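Local coordinates for acetylcholine-binding protein (Bulinus truncatus, PDB 2BJ0) that probably binds acetylcholine as a soluble pentamer, its subunits matching the ligand-binding domain of nicotinic acetylcholine receptors, at residues 4-7 and 8-12; 142-145 and 146-150; 184-188 and 189-193. One frame throughout, in Å; residues are numbered along the deposited sequence.

Contact 1: 4-7 and 8-12; sequences WTLL and NQITG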
ATOM      1  N   TRP A   4     -27.814 -15.290  -1.042  1.00 33.59           N
ATOM      2  CA  TRP A   4     -26.671 -14.818  -1.843  1.00 32.64           C
ATOM      3  C   TRP A   4     -27.036 -13.958  -3.027  1.00 31.38           C
ATOM      4  O   TRP A   4     -26.350 -12.996  -3.337  1.00 31.73           O
ATOM      5  CB  TRP A   4     -25.816 -15.994  -2.322  1.00 32.22           C
ATOM      6  CG  TRP A   4     -25.167 -16.719  -1.204  1.00 31.83           C
ATOM      7  CD1 TRP A   4     -25.545 -17.903  -0.689  1.00 32.96           C
ATOM      8  CD2 TRP A   4     -23.999 -16.307  -0.462  1.00 32.16           C
ATOM      9  NE1 TRP A   4     -24.698 -18.267   0.332  1.00 33.63           N
ATOM     10  CE2 TRP A   4     -23.740 -17.298   0.491  1.00 30.81           C
ATOM     11  CE3 TRP A   4     -23.152 -15.178  -0.506  1.00 33.05           C
ATOM     12  CZ2 TRP A   4     -22.661 -17.223   1.401  1.00 31.89           C
ATOM     13  CZ3 TRP A   4     -22.084 -15.100   0.389  1.00 33.19           C
ATOM     14  CH2 TRP A   4     -21.847 -16.123   1.327  1.00 31.62           C
ATOM     15  N   THR A   5     -28.137 -14.289  -3.683  1.00 30.26           N
ATOM     16  CA  THR A   5     -28.599 -13.490  -4.799  1.00 29.37           C
ATOM     17  C   THR A   5     -29.028 -12.081  -4.389  1.00 28.45           C
ATOM     18  O   THR A   5     -29.012 -11.181  -5.201  1.00 28.33           O
ATOM     19  CB  THR A   5     -29.764 -14.192  -5.486  1.00 29.30           C
ATOM     20  OG1 THR A   5     -30.585 -14.801  -4.486  1.00 28.72           O
ATOM     21  CG2 THR A   5     -29.254 -15.361  -6.333  1.00 28.81           C
ATOM     22  N   LEU A   6     -29.463 -11.894  -3.144  1.00 28.86           N
ATOM     23  CA  LEU A   6     -29.761 -10.542  -2.691  1.00 28.81           C
ATOM     24  C   LEU A   6     -28.446  -9.742  -2.555  1.00 29.83           C
ATOM     25  O   LEU A   6     -28.377  -8.570  -2.899  1.00 30.25           O
ATOM     26  CB  LEU A   6     -30.517 -10.565  -1.363  1.00 28.66           C
ATOM     27  CG  LEU A   6     -30.915  -9.195  -0.803  1.00 27.50           C
ATOM     28  CD1 LEU A   6     -31.704  -8.371  -1.775  1.00 26.43           C
ATOM     29  CD2 LEU A   6     -31.725  -9.428   0.443  1.00 27.58           C
ATOM     30  N   LEU A   7     -27.404 -10.403  -2.072  1.00 30.69           N
ATOM     31  CA  LEU A   7     -26.109  -9.767  -1.915  1.00 32.90           C
ATOM     32  C   LEU A   7     -25.631  -9.220  -3.252  1.00 33.85           C
ATOM     33  O   LEU A   7     -25.000  -8.169  -3.319  1.00 35.79           O
ATOM     34  CB  LEU A   7     -25.113 -10.755  -1.302  1.00 32.44           C
ATOM     35  CG  LEU A   7     -23.955 -10.193  -0.507  1.00 33.73           C
ATOM     36  CD1 LEU A   7     -24.422  -9.097   0.479  1.00 34.02           C
ATOM     37  CD2 LEU A   7     -23.303 -11.343   0.213  1.00 34.15           C
ATOM     38  N   ASN A   8     -25.986  -9.892  -4.335  1.00 34.61           N
ATOM     39  CA  ASN A   8     -25.660  -9.379  -5.652  1.00 35.31           C
ATOM     40  C   ASN A   8     -26.359  -8.066  -6.006  1.00 34.26           C
ATOM     41  O   ASN A   8     -25.776  -7.235  -6.696  1.00 35.38           O
ATOM     42  CB  ASN A   8     -25.947 -10.447  -6.715  1.00 37.02           C
ATOM     43  CG  ASN A   8     -25.143 -11.724  -6.493  1.00 39.62           C
ATOM     44  OD1 ASN A   8     -24.193 -11.767  -5.677  1.00 43.22           O
ATOM     45  ND2 ASN A   8     -25.517 -12.776  -7.221  1.00 43.12           N
ATOM     46  N   GLN A   9     -27.605  -7.874  -5.570  1.00 31.87           N
ATOM     47  CA  GLN A   9     -28.240  -6.546  -5.684  1.00 29.91           C
ATOM     48  C   GLN A   9     -27.510  -5.527  -4.774  1.00 27.78           C
ATOM     49  O   GLN A   9     -27.166  -4.439  -5.213  1.00 28.99           O
ATOM     50  CB  GLN A   9     -29.751  -6.589  -5.329  1.00 29.59           C
ATOM     51  CG  GLN A   9     -30.399  -5.196  -5.341  1.00 30.73           C
ATOM     52  CD  GLN A   9     -31.785  -5.131  -4.722  1.00 31.57           C
ATOM     53  OE1 GLN A   9     -32.259  -6.115  -4.157  1.00 33.14           O
ATOM     54  NE2 GLN A   9     -32.439  -3.966  -4.832  1.00 30.57           N
ATOM     55  N   ILE A  10     -27.276  -5.904  -3.521  1.00 26.40           N
ATOM     56  CA  ILE A  10     -26.632  -5.062  -2.503  1.00 24.43           C
ATOM     57  C   ILE A  10     -25.244  -4.608  -2.961  1.00 25.13           C
ATOM     58  O   ILE A  10     -24.927  -3.431  -2.945  1.00 24.44           O
ATOM     59  CB  ILE A  10     -26.562  -5.826  -1.159  1.00 23.96           C
ATOM     60  CG1 ILE A  10     -27.962  -5.990  -0.547  1.00 24.58           C
ATOM     61  CG2 ILE A  10     -25.609  -5.127  -0.159  1.00 22.34           C
ATOM     62  CD1 ILE A  10     -28.003  -6.824   0.716  1.00 24.22           C
ATOM     63  N   THR A  11     -24.409  -5.549  -3.399  1.00 24.64           N
ATOM     64  CA  THR A  11     -23.121  -5.161  -3.940  1.00 24.22           C
ATOM     65  C   THR A  11     -23.264  -4.363  -5.243  1.00 25.41           C
ATOM     66  O   THR A  11     -22.565  -3.365  -5.485  1.00 25.29           O
ATOM     67  CB  THR A  11     -22.312  -6.427  -4.138  1.00 25.08           C
ATOM     68  OG1 THR A  11     -22.260  -7.107  -2.876  1.00 23.33           O
ATOM     69  CG2 THR A  11     -20.845  -6.073  -4.475  1.00 24.56           C
ATOM     70  N   GLY A  12     -24.200  -4.775  -6.086  1.00 25.76           N
ATOM     71  CA  GLY A  12     -24.455  -4.052  -7.320  1.00 25.90           C
ATOM     72  C   GLY A  12     -24.815  -2.604  -7.138  1.00 26.21           C
ATOM     73  O   GLY A  12     -24.505  -1.793  -8.006  1.00 26.16           O
TER

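Contact 2: 142-145 and 146-150; sequences WTHD and NKQFA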
ATOM      1  N   TRP A 142     -17.690  13.211   3.423  1.00 25.83           N
ATOM      2  CA  TRP A 142     -16.976  14.076   2.515  1.00 25.88           C
ATOM      3  C   TRP A 142     -17.820  14.542   1.347  1.00 25.72           C
ATOM      4  O   TRP A 142     -17.607  15.648   0.853  1.00 25.74           O
ATOM      5  CB  TRP A 142     -15.733  13.360   1.973  1.00 27.11           C
ATOM      6  CG  TRP A 142     -14.779  14.285   1.288  1.00 27.42           C
ATOM      7  CD1 TRP A 142     -14.477  14.306  -0.032  1.00 28.34           C
ATOM      8  CD2 TRP A 142     -14.014  15.335   1.893  1.00 29.02           C
ATOM      9  NE1 TRP A 142     -13.556  15.292  -0.292  1.00 29.82           N
ATOM     10  CE2 TRP A 142     -13.249  15.936   0.874  1.00 28.11           C
ATOM     11  CE3 TRP A 142     -13.873  15.810   3.208  1.00 30.32           C
ATOM     12  CZ2 TRP A 142     -12.368  16.990   1.113  1.00 28.50           C
ATOM     13  CZ3 TRP A 142     -12.988  16.868   3.449  1.00 29.65           C
ATOM     14  CH2 TRP A 142     -12.263  17.453   2.398  1.00 28.02           C
ATOM     15  N   THR A 143     -18.738  13.696   0.873  1.00 24.65           N
ATOM     16  CA  THR A 143     -19.417  13.976  -0.384  1.00 25.30           C
ATOM     17  C   THR A 143     -20.920  13.825  -0.410  1.00 25.49           C
ATOM     18  O   THR A 143     -21.488  14.008  -1.482  1.00 25.56           O
ATOM     19  CB  THR A 143     -18.857  13.086  -1.557  1.00 25.35           C
ATOM     20  OG1 THR A 143     -19.173  11.713  -1.284  1.00 26.59           O
ATOM     21  CG2 THR A 143     -17.340  13.154  -1.617  1.00 24.12           C
ATOM     22  N   HIS A 144     -21.552  13.506   0.730  1.00 26.80           N
ATOM     23  CA  HIS A 144     -23.026  13.440   0.830  1.00 27.91           C
ATOM     24  C   HIS A 144     -23.545  14.589   1.716  1.00 28.09           C
ATOM     25  O   HIS A 144     -23.229  14.659   2.897  1.00 27.83           O
ATOM     26  CB  HIS A 144     -23.486  12.086   1.430  1.00 27.07           C
ATOM     27  CG  HIS A 144     -23.104  10.881   0.605  1.00 27.08           C
ATOM     28  ND1 HIS A 144     -21.913  10.202   0.779  1.00 27.30           N
ATOM     29  CD2 HIS A 144     -23.773  10.216  -0.372  1.00 26.25           C
ATOM     30  CE1 HIS A 144     -21.849   9.197  -0.082  1.00 26.69           C
ATOM     31  NE2 HIS A 144     -22.965   9.179  -0.790  1.00 27.05           N
ATOM     32  N   ASP A 145     -24.314  15.499   1.138  1.00 30.29           N
ATOM     33  CA  ASP A 145     -24.882  16.646   1.907  1.00 31.93           C
ATOM     34  C   ASP A 145     -26.024  16.158   2.802  1.00 32.00           C
ATOM     35  O   ASP A 145     -26.400  14.994   2.724  1.00 30.97           O
ATOM     36  CB  ASP A 145     -25.341  17.773   0.963  1.00 32.63           C
ATOM     37  CG  ASP A 145     -26.481  17.349   0.044  1.00 35.89           C
ATOM     38  OD1 ASP A 145     -27.346  16.549   0.456  1.00 38.20           O
ATOM     39  OD2 ASP A 145     -26.598  17.765  -1.124  1.00 41.53           O
ATOM     40  N   ASN A 146     -26.600  17.030   3.636  1.00 33.10           N
ATOM     41  CA  ASN A 146     -27.538  16.517   4.621  1.00 33.55           C
ATOM     42  C   ASN A 146     -28.949  16.289   4.096  1.00 34.16           C
ATOM     43  O   ASN A 146     -29.835  15.863   4.841  1.00 34.19           O
ATOM     44  CB  ASN A 146     -27.545  17.335   5.897  1.00 34.54           C
ATOM     45  CG  ASN A 146     -27.949  18.764   5.672  1.00 36.15           C
ATOM     46  OD1 ASN A 146     -28.449  19.131   4.601  1.00 37.11           O
ATOM     47  ND2 ASN A 146     -27.715  19.599   6.683  1.00 39.49           N
ATOM     48  N   LYS A 147     -29.142  16.544   2.809  1.00 34.23           N
ATOM     49  CA  LYS A 147     -30.348  16.088   2.120  1.00 34.35           C
ATOM     50  C   LYS A 147     -30.314  14.590   1.878  1.00 33.10           C
ATOM     51  O   LYS A 147     -31.356  13.977   1.750  1.00 32.54           O
ATOM     52  CB  LYS A 147     -30.519  16.819   0.790  1.00 36.06           C
ATOM     53  CG  LYS A 147     -31.516  17.966   0.773  1.00 38.38           C
ATOM     54  CD  LYS A 147     -31.353  18.971   1.921  1.00 42.26           C
ATOM     55  CE  LYS A 147     -32.415  20.096   1.820  1.00 42.45           C
ATOM     56  NZ  LYS A 147     -32.697  20.787   3.135  1.00 43.58           N
ATOM     57  N   GLN A 148     -29.112  14.001   1.828  1.00 31.61           N
ATOM     58  CA  GLN A 148     -28.947  12.548   1.607  1.00 30.20           C
ATOM     59  C   GLN A 148     -28.467  11.803   2.848  1.00 28.95           C
ATOM     60  O   GLN A 148     -28.908  10.704   3.111  1.00 28.96           O
ATOM     61  CB  GLN A 148     -27.965  12.306   0.455  1.00 30.21           C
ATOM     62  CG  GLN A 148     -28.516  12.709  -0.876  1.00 31.46           C
ATOM     63  CD  GLN A 148     -27.598  12.379  -2.038  1.00 35.50           C
ATOM     64  OE1 GLN A 148     -26.571  11.732  -1.871  1.00 35.13           O
ATOM     65  NE2 GLN A 148     -27.967  12.842  -3.220  1.00 37.07           N
ATOM     66  N   PHE A 149     -27.595  12.438   3.627  1.00 28.20           N
ATOM     67  CA  PHE A 149     -26.847  11.790   4.694  1.00 28.44           C
ATOM     68  C   PHE A 149     -26.983  12.651   5.941  1.00 27.74           C
ATOM     69  O   PHE A 149     -26.336  13.677   6.044  1.00 27.89           O
ATOM     70  CB  PHE A 149     -25.396  11.786   4.238  1.00 27.31           C
ATOM     71  CG  PHE A 149     -24.436  11.009   5.088  1.00 28.30           C
ATOM     72  CD1 PHE A 149     -23.997  11.485   6.314  1.00 25.44           C
ATOM     73  CD2 PHE A 149     -23.814   9.873   4.560  1.00 28.07           C
ATOM     74  CE1 PHE A 149     -23.059  10.798   7.061  1.00 25.61           C
ATOM     75  CE2 PHE A 149     -22.839   9.193   5.287  1.00 28.61           C
ATOM     76  CZ  PHE A 149     -22.452   9.651   6.542  1.00 27.00           C
ATOM     77  N   ALA A 150     -27.824  12.245   6.889  1.00 28.25           N
ATOM     78  CA  ALA A 150     -27.967  13.028   8.113  1.00 28.40           C
ATOM     79  C   ALA A 150     -27.286  12.340   9.276  1.00 28.56           C
ATOM     80  O   ALA A 150     -27.522  11.176   9.512  1.00 28.63           O
ATOM     81  CB  ALA A 150     -29.450  13.279   8.413  1.00 28.63           C
TER
HETATM   82  O   HOH W   1     -23.763  15.293   5.357  1.00 20.15           O

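Contact 3: 184-188 and 189-193; sequences YSCCE and NMYDD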
ATOM      1  N   TYR A 184     -20.788  24.698   2.629  1.00 58.39           N
ATOM      2  CA  TYR A 184     -19.541  24.677   1.864  1.00 58.98           C
ATOM      3  C   TYR A 184     -19.680  25.313   0.489  1.00 59.35           C
ATOM      4  O   TYR A 184     -20.773  25.393  -0.090  1.00 59.04           O
ATOM      5  CB  TYR A 184     -18.943  23.267   1.769  1.00 59.24           C
ATOM      6  CG  TYR A 184     -18.465  22.753   3.106  1.00 59.61           C
ATOM      7  CD1 TYR A 184     -17.190  23.067   3.588  1.00 59.83           C
ATOM      8  CD2 TYR A 184     -19.305  21.984   3.910  1.00 59.15           C
ATOM      9  CE1 TYR A 184     -16.762  22.598   4.833  1.00 59.70           C
ATOM     10  CE2 TYR A 184     -18.896  21.516   5.145  1.00 59.31           C
ATOM     11  CZ  TYR A 184     -17.628  21.818   5.604  1.00 59.64           C
ATOM     12  OH  TYR A 184     -17.243  21.346   6.839  1.00 59.73           O
ATOM     13  N   SER A 185     -18.533  25.769   0.003  1.00 59.82           N
ATOM     14  CA  SER A 185     -18.371  26.446  -1.273  1.00 60.55           C
ATOM     15  C   SER A 185     -18.883  25.652  -2.480  1.00 61.13           C
ATOM     16  O   SER A 185     -19.565  26.194  -3.349  1.00 60.95           O
ATOM     17  CB  SER A 185     -16.889  26.740  -1.453  1.00 60.12           C
ATOM     18  OG  SER A 185     -16.673  27.599  -2.536  1.00 60.43           O
ATOM     19  N   CYS A 186     -18.536  24.372  -2.525  1.00 61.75           N
ATOM     20  CA  CYS A 186     -18.895  23.492  -3.629  1.00 62.92           C
ATOM     21  C   CYS A 186     -20.406  23.396  -3.918  1.00 62.83           C
ATOM     22  O   CYS A 186     -20.813  23.234  -5.075  1.00 63.29           O
ATOM     23  CB  CYS A 186     -18.387  22.083  -3.322  1.00 62.92           C
ATOM     24  SG  CYS A 186     -19.340  21.313  -1.976  1.00 65.90           S
ATOM     25  N   CYS A 187     -21.226  23.487  -2.872  1.00 62.64           N
ATOM     26  CA  CYS A 187     -22.572  22.926  -2.915  1.00 62.58           C
ATOM     27  C   CYS A 187     -23.652  23.814  -2.301  1.00 61.90           C
ATOM     28  O   CYS A 187     -23.383  24.652  -1.445  1.00 61.83           O
ATOM     29  CB  CYS A 187     -22.565  21.560  -2.221  1.00 62.98           C
ATOM     30  SG  CYS A 187     -21.122  20.539  -2.655  1.00 65.84           S
ATOM     31  N   GLU A 188     -24.884  23.604  -2.739  1.00 61.23           N
ATOM     32  CA  GLU A 188     -26.001  24.402  -2.263  1.00 60.78           C
ATOM     33  C   GLU A 188     -26.434  23.972  -0.856  1.00 59.97           C
ATOM     34  O   GLU A 188     -26.703  24.824   0.005  1.00 59.97           O
ATOM     35  CB  GLU A 188     -27.175  24.320  -3.244  1.00 61.14           C
ATOM     36  CG  GLU A 188     -28.084  25.540  -3.198  1.00 62.86           C
ATOM     37  CD  GLU A 188     -29.493  25.258  -3.682  1.00 65.88           C
ATOM     38  OE1 GLU A 188     -29.705  24.229  -4.373  1.00 66.80           O
ATOM     39  OE2 GLU A 188     -30.395  26.072  -3.365  1.00 66.39           O
ATOM     40  N   ASN A 189     -26.501  22.656  -0.630  1.00 58.65           N
ATOM     41  CA  ASN A 189     -26.904  22.108   0.679  1.00 57.15           C
ATOM     42  C   ASN A 189     -25.768  22.099   1.719  1.00 55.60           C
ATOM     43  O   ASN A 189     -24.572  22.146   1.380  1.00 55.26           O
ATOM     44  CB  ASN A 189     -27.508  20.699   0.537  1.00 57.47           C
ATOM     45  CG  ASN A 189     -28.695  20.650  -0.427  1.00 58.86           C
ATOM     46  OD1 ASN A 189     -29.620  21.468  -0.351  1.00 60.51           O
ATOM     47  ND2 ASN A 189     -28.675  19.673  -1.332  1.00 58.93           N
ATOM     48  N   MET A 190     -26.152  22.051   2.988  1.00 53.27           N
ATOM     49  CA  MET A 190     -25.178  21.936   4.054  1.00 51.74           C
ATOM     50  C   MET A 190     -24.735  20.482   4.274  1.00 48.39           C
ATOM     51  O   MET A 190     -25.406  19.532   3.863  1.00 48.30           O
ATOM     52  CB  MET A 190     -25.748  22.503   5.346  1.00 52.00           C
ATOM     53  CG  MET A 190     -26.160  23.975   5.291  1.00 53.55           C
ATOM     54  SD  MET A 190     -26.589  24.447   6.993  1.00 55.80           S
ATOM     55  CE  MET A 190     -28.216  25.207   6.753  1.00 55.96           C
ATOM     56  N   TYR A 191     -23.594  20.339   4.929  1.00 44.64           N
ATOM     57  CA  TYR A 191     -23.057  19.051   5.332  1.00 41.60           C
ATOM     58  C   TYR A 191     -23.113  18.950   6.852  1.00 39.41           C
ATOM     59  O   TYR A 191     -22.796  19.902   7.530  1.00 39.31           O
ATOM     60  CB  TYR A 191     -21.616  18.928   4.831  1.00 41.05           C
ATOM     61  CG  TYR A 191     -21.564  18.631   3.351  1.00 41.51           C
ATOM     62  CD1 TYR A 191     -21.978  19.581   2.410  1.00 41.00           C
ATOM     63  CD2 TYR A 191     -21.118  17.397   2.883  1.00 39.82           C
ATOM     64  CE1 TYR A 191     -21.949  19.300   1.033  1.00 42.27           C
ATOM     65  CE2 TYR A 191     -21.093  17.112   1.527  1.00 40.10           C
ATOM     66  CZ  TYR A 191     -21.504  18.061   0.609  1.00 40.61           C
ATOM     67  OH  TYR A 191     -21.495  17.768  -0.743  1.00 43.55           O
ATOM     68  N   ASP A 192     -23.526  17.809   7.382  1.00 37.14           N
ATOM     69  CA  ASP A 192     -23.424  17.546   8.809  1.00 35.11           C
ATOM     70  C   ASP A 192     -22.015  17.132   9.233  1.00 35.31           C
ATOM     71  O   ASP A 192     -21.324  16.405   8.513  1.00 34.13           O
ATOM     72  CB  ASP A 192     -24.350  16.425   9.191  1.00 34.48           C
ATOM     73  CG  ASP A 192     -25.820  16.808   9.085  1.00 33.92           C
ATOM     74  OD1 ASP A 192     -26.147  17.989   8.834  1.00 30.31           O
ATOM     75  OD2 ASP A 192     -26.702  15.962   9.208  1.00 29.27           O
ATOM     76  N   ASP A 193     -21.603  17.571  10.415  1.00 34.53           N
ATOM     77  CA  ASP A 193     -20.424  16.988  11.029  1.00 35.48           C
ATOM     78  C   ASP A 193     -20.640  16.771  12.508  1.00 34.69           C
ATOM     79  O   ASP A 193     -21.499  17.416  13.123  1.00 34.13           O
ATOM     80  CB  ASP A 193     -19.158  17.790  10.734  1.00 35.83           C
ATOM     81  CG  ASP A 193     -19.174  19.151  11.358  1.00 39.94           C
ATOM     82  OD1 ASP A 193     -18.802  19.279  12.547  1.00 44.43           O
ATOM     83  OD2 ASP A 193     -19.513  20.169  10.718  1.00 44.47           O
TER

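Contact 1: 4-7 and 8-12
I10 and T11 send their amide protons back to the carbonyls of L6 and L7, one turn earlier in helix 4-12. Both bonds are almost straight: I10 N meets L6 O at 3.0 Å and T11 N meets L7 O at 2.7 Å. The bond nearer the start of the helix, from N8 N to W4 O, is longer at 3.3 Å and more bent, at 144°. A weak bond from Q9 N also reaches L6 O, which therefore has two donors.

This is the i to i+4 ladder of an alpha helix. Here it builds the short N-terminal helix that precedes the beta-sandwich in acetylcholine-binding proteins and related receptor domains.

Among the polar side chains, OG1 of T11 hydrogen-bonds to K79 O and also lies 3.0 Å from L7 O. It stands beside its own backbone N (chi1 -56°), which turns it back over the preceding turn. The oxygen OE1 of Q9 rests 3.3 Å from the CD1 methyl of L6, while NE2 of Q9 hydrogen-bonds to E13.

The apolar part rests on I10, whose two branches meet different neighbours. CD1 of I10 lies 4.1 Å from CG of L6, and its other branch, CG2, faces CD1 of L7 at 4.2 Å. With an alanine here both branches would go, and CG of L6 and CD1 of L7 would probably be left facing a gap where I10 now also packs on Y60 and M80. W4 packs on V16, and L7 on D15, of a neighbouring subunit.

Contact 2: 142-145 and 146-150
D145 gathers the amides of K147, Q148 and F149 with two of its oxygens. The backbone O of D145 accepts from Q148 N and F149 N, both at 3.0 Å; F149 N lies in the carbonyl plane, whereas Q148 N comes from above it. The carboxylate oxygen OD1 of D145 accepts from K147 N at 3.0 Å, from above the carboxylate plane, and more weakly from Q148 N. With CG between backbone N and carbonyl carbon (chi1 64°), the side chain folds over the turn it holds. Its other oxygen, OD2, bonds to N189.

H144 and F149 pack together, CB to CB at 3.4 Å. Their planes are 22° apart, yet little of one ring faces the other. At the imidazole edge, OE1 of Q148 sits 3.5 Å from CD2 of H144, while H144 ND1 bonds to D84 and Q148 NE2 to Q72 O of a neighbouring subunit. A water donates to H144 O and F149 O, bridging the two ends of the turn.

OD1 to K147 N forms an Asx turn, overlapping the backbone turn leading into strand 149-153. W142, which opens the segment, is consistent with the loop B tryptophan of the family's ligand pocket; its ring meets W51 of that subunit edge-to-face.

Contact 3: 184-188 and 189-193
The ring of Y184 turns its edge toward the face of Y191, an offset edge-to-face pair with planes at 86° and centroids 5.8 Å apart. CD2 of Y184 lies 3.9 Å from CD1 of Y191, and its CE2 lies 3.8 Å from CB of Y191, which sits near the plane of the Y184 ring. Y191 holds its ring beside the backbone N (chi1 -76°), which leaves Y184 and the disulfide on one side of it.

Obliquely to the Y191 ring stand the two sulfurs of the vicinal disulfide C186-C187. SG of C187 comes closer, 3.4 Å from OH of Y191 and 4.0 Å from its CE1, while SG of C186 is 4.5 Å from the same CE1. Both are sulfur-aromatic contacts, and such a disulfide is the hallmark of loop C in acetylcholine-binding proteins and nicotinic alpha subunits. A sulfonate buffer molecule hydrogen-bonds to C186 N and reaches Y191, consistent with these rings lining the ligand pocket; Y184 OH bonds to K138. Y191 also packs on Q72 of a neighbouring subunit.

This loop closes a hairpin: strand 170-183 enters it and strand 190-202 leaves it, with backbone bonds pairing Y191 to K182 and D193 to N180.

Overall arrangement
Contacts 2 and 3 are neighbours, their centres about 8 Å apart, whereas contact 1 stands well away, its centre about 24 Å from contact 2 and 32 Å from contact 3. Contact 2 is buried, contact 3 lies at the surface, and contact 1 is only partly covered. Their chemistry follows this: a regular helix ladder with a few apolar branches at the N-terminal end, a turn held by an aspartate beside loop 184-189, and aromatic rings with a disulfide on the exposed hairpin. The bond from N146 N to M190 O joins loop 142-148 to the start of strand 190-202, and both contacts 2 and 3 reach the same neighbouring subunit.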